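Long-range contact in ecto-NAD+ glycohydrolase (CD38 molecule) (PDB 3GC6), which is a disulfide-rich, glycosylated ectoprotein of the CD38 (ADP-ribosyl cyclase) family, with a four-stranded parallel sheet flanked by helices: residues A[183-194]-A[221-229]. The protein carries 1 engineered substitution. Residues are numbered along the deposited sequence; the frame is centred on the assembly and turned at random.
Sequences FGRVQAPNLRPQ and LKSILDGRN. Engineered in segment 183-194: Gln187 (natural residue Glu).
Leu221 meets Phe183 and Ala188 where helices 182-187 and 216-227 pack against each other; in sequence they precede and follow strand 196-203, in successive beta-alpha-beta crossovers of the four-stranded parallel sheet. Its CG stands anti to the backbone N (chi1 173°), and CD1 reaches the methyl of Ala188 at 4.0 Å and approaches the Phe183 ring obliquely near CE2. Small Ala188, itself lying over one face of that ring, lets the branched leucine come in close, while Phe183 extends to Phe86 of strand 85-88 and Leu221 to Phe232 of strand 231-239. One turn on, Ile224 points toward the facing segment: CG2 lies against the backbone of Ala188 and Pro189, and CD1 lies 4.2 Å from Gly184 O, the beta-branch giving it two arms that touch different residues. Leu225 turns inward, its CD2 meeting Leu191 CD1 at 3.6 Å, a buried apolar pair; Leu191 also touches Phe86, and Leu225 touches Phe232.

At the C-terminal end of the helix the contact becomes polar. Arg228, bent at chi2 and chi3 (both -63°), brings its guanidinium in between Pro189 and Pro193. NE and NH2 both donate side-on to Leu191 O, each at 2.9 Å and within the guanidinium plane, so the double grip fixes the rotation of the group. Pro189 O lies over one face and Pro193 CG over the other, the compact proline ring setting its CH2 groups against the cation. Asn229, with positive phi, ends the helix in a Schellman motif, a conformation asparagine tolerates well. Arg228 O and Asn229 O both receive weak bonds from Gln194 N, and Pro193 CA to Arg228 O and Gln194 CA to Asn229 O add CA-H...O contacts. Finally, one water accepts from Gln194 NE2 at 2.7 Å and, weakly, from Asn229 ND2 at 3.4 Å.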
# COMPACT_ATOMS: atom_id res chain seq x y z
N PHE A 183 -8.99 -21.71 19.41
CA PHE A 183 -9.49 -20.63 20.26
C PHE A 183 -9.26 -20.98 21.74
O PHE A 183 -8.80 -20.16 22.55
CB PHE A 183 -10.98 -20.35 20.02
CG PHE A 183 -11.56 -19.40 21.04
CD1 PHE A 183 -11.18 -18.08 21.06
CD2 PHE A 183 -12.46 -19.85 21.99
CE1 PHE A 183 -11.67 -17.19 22.02
CE2 PHE A 183 -12.99 -18.99 22.95
CZ PHE A 183 -12.59 -17.64 22.97
N GLY A 184 -9.55 -22.22 22.10
CA GLY A 184 -9.49 -22.61 23.51
C GLY A 184 -8.07 -22.87 24.00
O GLY A 184 -7.77 -22.67 25.16
N ARG A 185 -7.22 -23.35 23.10
CA ARG A 185 -5.87 -23.77 23.49
C ARG A 185 -4.86 -22.63 23.38
O ARG A 185 -3.94 -22.52 24.22
CB ARG A 185 -5.44 -24.95 22.60
CG ARG A 185 -4.01 -25.43 22.84
CD ARG A 185 -3.58 -26.53 21.84
NE ARG A 185 -3.66 -26.12 20.43
CZ ARG A 185 -4.66 -26.48 19.63
NH1 ARG A 185 -5.62 -27.24 20.12
NH2 ARG A 185 -4.71 -26.09 18.36
N VAL A 186 -5.04 -21.78 22.36
CA VAL A 186 -4.04 -20.77 22.03
C VAL A 186 -4.54 -19.33 22.21
O VAL A 186 -3.81 -18.47 22.70
CB VAL A 186 -3.54 -20.93 20.56
CG1 VAL A 186 -2.47 -19.91 20.27
CG2 VAL A 186 -2.99 -22.34 20.33
N GLN A 187 -5.79 -19.06 21.81
CA GLN A 187 -6.22 -17.65 21.82
C GLN A 187 -6.69 -17.20 23.20
O GLN A 187 -6.12 -16.28 23.77
CB GLN A 187 -7.28 -17.41 20.77
CG GLN A 187 -6.73 -17.65 19.34
CD GLN A 187 -7.81 -17.71 18.28
OE1 GLN A 187 -8.98 -17.49 18.53
NE2 GLN A 187 -7.39 -17.98 17.03
N ALA A 188 -7.68 -17.89 23.76
CA ALA A 188 -8.20 -17.44 25.06
C ALA A 188 -7.12 -17.39 26.16
O ALA A 188 -7.05 -16.44 26.90
CB ALA A 188 -9.44 -18.30 25.50
N PRO A 189 -6.24 -18.40 26.24
CA PRO A 189 -5.24 -18.39 27.32
C PRO A 189 -4.20 -17.29 27.17
O PRO A 189 -3.48 -17.01 28.14
CB PRO A 189 -4.57 -19.77 27.19
CG PRO A 189 -5.66 -20.63 26.59
CD PRO A 189 -6.36 -19.74 25.61
N ASN A 190 -4.12 -16.70 25.97
CA ASN A 190 -3.12 -15.68 25.71
C ASN A 190 -3.71 -14.27 25.57
O ASN A 190 -2.98 -13.34 25.22
CB ASN A 190 -2.29 -16.04 24.49
CG ASN A 190 -1.35 -17.18 24.77
OD1 ASN A 190 -1.46 -18.27 24.18
ND2 ASN A 190 -0.45 -16.95 25.71
N LEU A 191 -4.99 -14.14 25.88
CA LEU A 191 -5.63 -12.81 25.83
C LEU A 191 -4.92 -11.83 26.74
O LEU A 191 -4.57 -12.16 27.87
CB LEU A 191 -7.10 -12.88 26.26
CG LEU A 191 -8.05 -13.34 25.18
CD1 LEU A 191 -9.43 -13.64 25.83
CD2 LEU A 191 -8.17 -12.27 24.04
N ARG A 192 -4.73 -10.60 26.27
CA ARG A 192 -4.14 -9.55 27.10
C ARG A 192 -4.97 -9.40 28.37
O ARG A 192 -6.20 -9.30 28.31
CB ARG A 192 -4.12 -8.21 26.36
CG ARG A 192 -3.37 -7.14 27.15
CD ARG A 192 -3.69 -5.74 26.63
NE ARG A 192 -3.34 -5.51 25.24
CZ ARG A 192 -2.17 -4.98 24.84
NH1 ARG A 192 -1.21 -4.71 25.71
NH2 ARG A 192 -1.94 -4.76 23.55
N PRO A 193 -4.29 -9.41 29.54
CA PRO A 193 -5.11 -9.26 30.75
C PRO A 193 -5.94 -7.97 30.75
O PRO A 193 -5.52 -6.95 30.19
CB PRO A 193 -4.08 -9.27 31.88
CG PRO A 193 -2.96 -10.08 31.31
CD PRO A 193 -2.88 -9.64 29.85
N GLN A 194 -7.09 -8.03 31.42
CA GLN A 194 -7.95 -6.86 31.66
C GLN A 194 -8.69 -6.30 30.44
O GLN A 194 -9.35 -5.26 30.55
CB GLN A 194 -7.19 -5.74 32.38
CG GLN A 194 -6.74 -6.19 33.75
CD GLN A 194 -6.02 -5.11 34.54
OE1 GLN A 194 -6.45 -3.97 34.56
NE2 GLN A 194 -4.94 -5.48 35.20
N LEU A 221 -14.35 -21.82 29.94
CA LEU A 221 -13.88 -20.56 29.37
C LEU A 221 -13.85 -19.48 30.44
O LEU A 221 -12.90 -18.70 30.52
CB LEU A 221 -14.78 -20.12 28.19
CG LEU A 221 -14.49 -18.73 27.61
CD1 LEU A 221 -13.04 -18.71 27.11
CD2 LEU A 221 -15.46 -18.44 26.46
N LYS A 222 -14.91 -19.41 31.23
CA LYS A 222 -14.98 -18.45 32.33
C LYS A 222 -13.76 -18.59 33.22
O LYS A 222 -13.13 -17.61 33.62
CB LYS A 222 -16.27 -18.66 33.14
CG LYS A 222 -16.43 -17.83 34.43
CD LYS A 222 -16.67 -16.37 34.17
CE LYS A 222 -16.91 -15.62 35.50
NZ LYS A 222 -16.81 -14.13 35.26
N SER A 223 -13.42 -19.84 33.55
CA SER A 223 -12.28 -20.08 34.43
C SER A 223 -10.99 -19.55 33.81
O SER A 223 -10.15 -18.94 34.49
CB SER A 223 -12.17 -21.58 34.76
OG SER A 223 -10.97 -21.86 35.47
N ILE A 224 -10.82 -19.75 32.49
CA ILE A 224 -9.63 -19.24 31.81
C ILE A 224 -9.61 -17.70 31.89
O ILE A 224 -8.59 -17.10 32.21
CB ILE A 224 -9.58 -19.70 30.34
CG1 ILE A 224 -9.35 -21.23 30.28
CG2 ILE A 224 -8.50 -18.93 29.57
CD1 ILE A 224 -9.51 -21.80 28.88
N LEU A 225 -10.75 -17.07 31.59
CA LEU A 225 -10.82 -15.61 31.59
C LEU A 225 -10.60 -15.03 32.99
O LEU A 225 -9.90 -14.03 33.15
CB LEU A 225 -12.14 -15.14 31.02
CG LEU A 225 -12.32 -15.64 29.58
CD1 LEU A 225 -13.70 -15.20 29.06
CD2 LEU A 225 -11.21 -15.10 28.65
N ASP A 226 -11.16 -15.68 34.01
CA ASP A 226 -10.91 -15.23 35.38
C ASP A 226 -9.40 -15.21 35.63
O ASP A 226 -8.88 -14.28 36.27
CB ASP A 226 -11.58 -16.18 36.37
CG ASP A 226 -13.09 -15.92 36.53
OD1 ASP A 226 -13.63 -14.87 36.09
OD2 ASP A 226 -13.75 -16.80 37.12
N GLY A 227 -8.72 -16.25 35.17
CA GLY A 227 -7.24 -16.35 35.31
C GLY A 227 -6.51 -15.18 34.64
O GLY A 227 -5.44 -14.79 35.12
N ARG A 228 -7.09 -14.66 33.55
CA ARG A 228 -6.49 -13.54 32.81
C ARG A 228 -7.00 -12.19 33.32
O ARG A 228 -6.68 -11.15 32.74
CB ARG A 228 -6.83 -13.61 31.30
CG ARG A 228 -6.55 -14.93 30.57
CD ARG A 228 -5.09 -15.30 30.53
NE ARG A 228 -4.28 -14.32 29.80
CZ ARG A 228 -2.97 -14.20 29.93
NH1 ARG A 228 -2.30 -14.99 30.77
NH2 ARG A 228 -2.31 -13.28 29.22
N ASN A 229 -7.80 -12.19 34.39
CA ASN A 229 -8.46 -10.97 34.84
C ASN A 229 -9.22 -10.27 33.72
O ASN A 229 -9.16 -9.05 33.57
CB ASN A 229 -7.44 -10.00 35.46
CG ASN A 229 -8.07 -8.96 36.37
OD1 ASN A 229 -9.26 -9.02 36.68
ND2 ASN A 229 -7.25 -7.99 36.81
O HOH W 1 -4.13 -8.04 35.58